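Local atomic coordinates of odorant-binding protein 47 (Anopheles gambiae, PDB entry 3PM2), a protein that binds hydrophobic odorants such as indole, decanal and menthol and is thought to carry them through the aqueous fluid around olfactory sensory dendrites. Residues 19-24 with 90-95. Residues are numbered along the deposited sequence; the frame is centred on the assembly and turned at random.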
ATOM      1  N   CYS A  19      13.005   7.190  -5.844  1.00 20.88           N
ATOM      2  CA  CYS A  19      12.368   6.878  -7.129  1.00 21.01           C
ATOM      3  C   CYS A  19      11.025   7.574  -7.213  1.00 23.94           C
ATOM      4  O   CYS A  19      10.252   7.526  -6.251  1.00 22.96           O
ATOM      5  CB  CYS A  19      12.220   5.367  -7.338  1.00 22.29           C
ATOM      6  SG  CYS A  19      11.589   4.914  -8.983  1.00 27.02           S
ATOM      7  N   VAL A  20      10.711   8.166  -8.381  1.00 19.64           N
ATOM      8  CA  VAL A  20       9.413   8.770  -8.610  1.00 20.77           C
ATOM      9  C   VAL A  20       8.544   7.641  -9.176  1.00 22.49           C
ATOM     10  O   VAL A  20       8.839   7.106 -10.244  1.00 20.46           O
ATOM     11  CB  VAL A  20       9.474  10.036  -9.507  1.00 26.35           C
ATOM     12  CG1 VAL A  20       8.080  10.607  -9.733  1.00 26.86           C
ATOM     13  CG2 VAL A  20      10.388  11.095  -8.890  1.00 26.18           C
ATOM     14  N   THR A  21       7.525   7.227  -8.422  1.00 19.71           N
ATOM     15  CA  THR A  21       6.687   6.081  -8.799  1.00 17.92           C
ATOM     16  C   THR A  21       5.268   6.508  -9.203  1.00 20.71           C
ATOM     17  O   THR A  21       4.790   7.564  -8.777  1.00 22.02           O
ATOM     18  CB  THR A  21       6.576   5.097  -7.595  1.00 22.17           C
ATOM     19  OG1 THR A  21       6.088   5.814  -6.481  1.00 18.19           O
ATOM     20  CG2 THR A  21       7.901   4.430  -7.216  1.00 19.82           C
ATOM     21  N   PRO A  22       4.541   5.662  -9.965  1.00 16.50           N
ATOM     22  CA  PRO A  22       3.133   5.956 -10.256  1.00 16.02           C
ATOM     23  C   PRO A  22       2.316   6.004  -8.960  1.00 21.77           C
ATOM     24  O   PRO A  22       2.731   5.453  -7.923  1.00 22.91           O
ATOM     25  CB  PRO A  22       2.705   4.754 -11.107  1.00 17.12           C
ATOM     26  CG  PRO A  22       3.975   4.262 -11.713  1.00 21.27           C
ATOM     27  CD  PRO A  22       4.935   4.379 -10.572  1.00 17.52           C
ATOM     28  N   PHE A  23       1.169   6.661  -9.007  1.00 18.17           N
ATOM     29  CA  PHE A  23       0.295   6.740  -7.830  1.00 18.32           C
ATOM     30  C   PHE A  23      -1.159   6.614  -8.247  1.00 23.12           C
ATOM     31  O   PHE A  23      -1.501   6.835  -9.413  1.00 22.52           O
ATOM     32  CB  PHE A  23       0.539   8.053  -7.064  1.00 19.33           C
ATOM     33  CG  PHE A  23       0.326   9.315  -7.871  1.00 20.06           C
ATOM     34  CD1 PHE A  23      -0.947   9.870  -8.011  1.00 22.26           C
ATOM     35  CD2 PHE A  23       1.403   9.988  -8.438  1.00 21.19           C
ATOM     36  CE1 PHE A  23      -1.141  11.037  -8.746  1.00 22.12           C
ATOM     37  CE2 PHE A  23       1.209  11.161  -9.174  1.00 22.86           C
ATOM     38  CZ  PHE A  23      -0.060  11.677  -9.331  1.00 20.56           C
ATOM     39  N   LEU A  24      -2.017   6.322  -7.281  1.00 22.12           N
ATOM     40  CA  LEU A  24      -3.458   6.172  -7.465  1.00 23.17           C
ATOM     41  C   LEU A  24      -4.195   7.381  -6.832  1.00 26.87           C
ATOM     42  O   LEU A  24      -5.345   7.663  -7.179  1.00 27.06           O
ATOM     43  CB  LEU A  24      -3.806   4.812  -6.802  1.00 24.99           C
ATOM     44  CG  LEU A  24      -5.033   4.558  -5.968  1.00 30.21           C
ATOM     45  CD1 LEU A  24      -5.312   3.090  -5.916  1.00 29.93           C
ATOM     46  CD2 LEU A  24      -4.795   4.951  -4.580  1.00 34.72           C
ATOM     47  N   PRO A  90       8.660   5.771 -20.158  1.00 25.34           N
ATOM     48  CA  PRO A  90       7.771   4.772 -20.790  1.00 24.84           C
ATOM     49  C   PRO A  90       7.807   3.383 -20.183  1.00 26.67           C
ATOM     50  O   PRO A  90       6.864   2.611 -20.377  1.00 26.76           O
ATOM     51  CB  PRO A  90       8.192   4.779 -22.261  1.00 26.65           C
ATOM     52  CG  PRO A  90       9.571   5.346 -22.269  1.00 31.81           C
ATOM     53  CD  PRO A  90       9.623   6.326 -21.133  1.00 27.42           C
ATOM     54  N   GLU A  91       8.867   3.073 -19.429  1.00 22.42           N
ATOM     55  CA  GLU A  91       9.008   1.796 -18.714  1.00 21.91           C
ATOM     56  C   GLU A  91       7.855   1.561 -17.726  1.00 25.08           C
ATOM     57  O   GLU A  91       7.482   0.417 -17.477  1.00 23.81           O
ATOM     58  CB  GLU A  91      10.315   1.759 -17.922  1.00 23.54           C
ATOM     59  CG  GLU A  91      11.565   1.694 -18.790  1.00 30.30           C
ATOM     60  CD  GLU A  91      12.088   2.998 -19.361  1.00 43.50           C
ATOM     61  OE1 GLU A  91      11.402   4.038 -19.255  1.00 27.56           O
ATOM     62  OE2 GLU A  91      13.172   2.961 -19.980  1.00 37.66           O
ATOM     63  N   TRP A  92       7.305   2.642 -17.165  1.00 21.58           N
ATOM     64  CA  TRP A  92       6.236   2.561 -16.169  1.00 20.03           C
ATOM     65  C   TRP A  92       4.907   1.958 -16.606  1.00 23.47           C
ATOM     66  O   TRP A  92       4.225   1.381 -15.762  1.00 21.79           O
ATOM     67  CB  TRP A  92       6.054   3.886 -15.448  1.00 17.94           C
ATOM     68  CG  TRP A  92       7.196   4.226 -14.525  1.00 17.70           C
ATOM     69  CD1 TRP A  92       8.098   5.238 -14.686  1.00 20.52           C
ATOM     70  CD2 TRP A  92       7.539   3.576 -13.284  1.00 16.90           C
ATOM     71  NE1 TRP A  92       8.976   5.268 -13.621  1.00 20.32           N
ATOM     72  CE2 TRP A  92       8.681   4.235 -12.767  1.00 21.31           C
ATOM     73  CE3 TRP A  92       7.045   2.445 -12.604  1.00 17.86           C
ATOM     74  CZ2 TRP A  92       9.286   3.859 -11.564  1.00 20.38           C
ATOM     75  CZ3 TRP A  92       7.644   2.076 -11.394  1.00 19.40           C
ATOM     76  CH2 TRP A  92       8.759   2.768 -10.896  1.00 19.80           C
ATOM     77  N   ASN A  93       4.559   2.026 -17.907  1.00 20.50           N
ATOM     78  CA  ASN A  93       3.306   1.446 -18.408  1.00 20.65           C
ATOM     79  C   ASN A  93       3.215  -0.047 -18.087  1.00 25.56           C
ATOM     80  O   ASN A  93       2.290  -0.456 -17.372  1.00 23.66           O
ATOM     81  CB  ASN A  93       3.132   1.693 -19.913  1.00 20.99           C
ATOM     82  CG  ASN A  93       1.810   1.202 -20.429  1.00 35.23           C
ATOM     83  OD1 ASN A  93       1.698   0.095 -20.966  1.00 37.24           O
ATOM     84  ND2 ASN A  93       0.777   1.991 -20.221  1.00 24.80           N
ATOM     85  N   LYS A  94       4.198  -0.840 -18.586  1.00 23.22           N
ATOM     86  CA  LYS A  94       4.269  -2.288 -18.373  1.00 23.85           C
ATOM     87  C   LYS A  94       4.510  -2.649 -16.922  1.00 24.96           C
ATOM     88  O   LYS A  94       3.912  -3.610 -16.447  1.00 24.82           O
ATOM     89  CB  LYS A  94       5.346  -2.950 -19.254  1.00 29.18           C
ATOM     90  CG  LYS A  94       5.074  -4.427 -19.545  1.00 46.85           C
ATOM     91  CD  LYS A  94       4.051  -4.603 -20.676  1.00 62.36           C
ATOM     92  CE  LYS A  94       2.894  -5.476 -20.257  1.00 72.87           C
ATOM     93  NZ  LYS A  94       1.687  -5.227 -21.092  1.00 82.15           N
ATOM     94  N   ILE A  95       5.402  -1.917 -16.228  1.00 19.85           N
ATOM     95  CA  ILE A  95       5.700  -2.183 -14.822  1.00 18.42           C
ATOM     96  C   ILE A  95       4.405  -2.061 -14.016  1.00 21.18           C
ATOM     97  O   ILE A  95       4.093  -2.957 -13.244  1.00 20.17           O
ATOM     98  CB  ILE A  95       6.800  -1.239 -14.282  1.00 20.65           C
ATOM     99  CG1 ILE A  95       8.163  -1.502 -14.983  1.00 19.22           C
ATOM    100  CG2 ILE A  95       6.914  -1.385 -12.767  1.00 18.94           C
ATOM    101  CD1 ILE A  95       9.313  -0.509 -14.539  1.00 17.19           C
TER
HETATM  102  O   HOH W   1      10.492   7.417 -12.318  1.00 20.47           O
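Pro22 and Trp92 mark the closest backbone approach, their CA atoms 7.5 Å apart, where the extended loop 19-24 runs past helix 92-109 near its N-terminal end, and the contact between them is made by one indole. Trp92 reaches across with CG anti to its own carbonyl carbon (chi1 -70°), and four successive loop residues receive the ring. Pro22 lies over one face: its CD sits 3.8 Å from the centroid of the Trp92 six-membered ring and 23° off the normal, a CH-pi contact. Pro22 CG, next to it, overhangs the rim by Trp92 CE3 (3.7 Å). The two side chains cross at about a right angle, and the CD-CG edge of the proline does the touching. On the opposite face Ile95, one turn further along the helix, brings its CD1 to 4.2 Å above the plane of the Trp92 ring, which is thus sandwiched between two aliphatic groups. Cys19 approaches in the ring plane instead, SG 3.6 Å from Trp92 CZ2, a sulfur-aromatic contact at the benzene edge. Thr21 adds its methyl CG2 obliquely near Trp92 CH2 (4.1 Å).

No direct hydrogen bond joins the segments, but the buried indole N-H is satisfied through a water. Trp92 NE1 donates a hydrogen bond to this water at 2.9 Å, and the water in turn donates to Val20 O at 2.7 Å, tying the ring's rotation to the loop backbone. Nearby, Leu153 also packs on Trp92, while Pro22 rests against Ser84 and Thr85 of helix 74-85 and Leu145 of helix 133-147. The indole thus packs through CH-pi and sulfur-aromatic contacts beside the Cys19-Cys149 disulfide, joining the loop before helix 27-44 to helix 92-109 in this disulfide-rich, mainly helical C-plus odorant-binding protein.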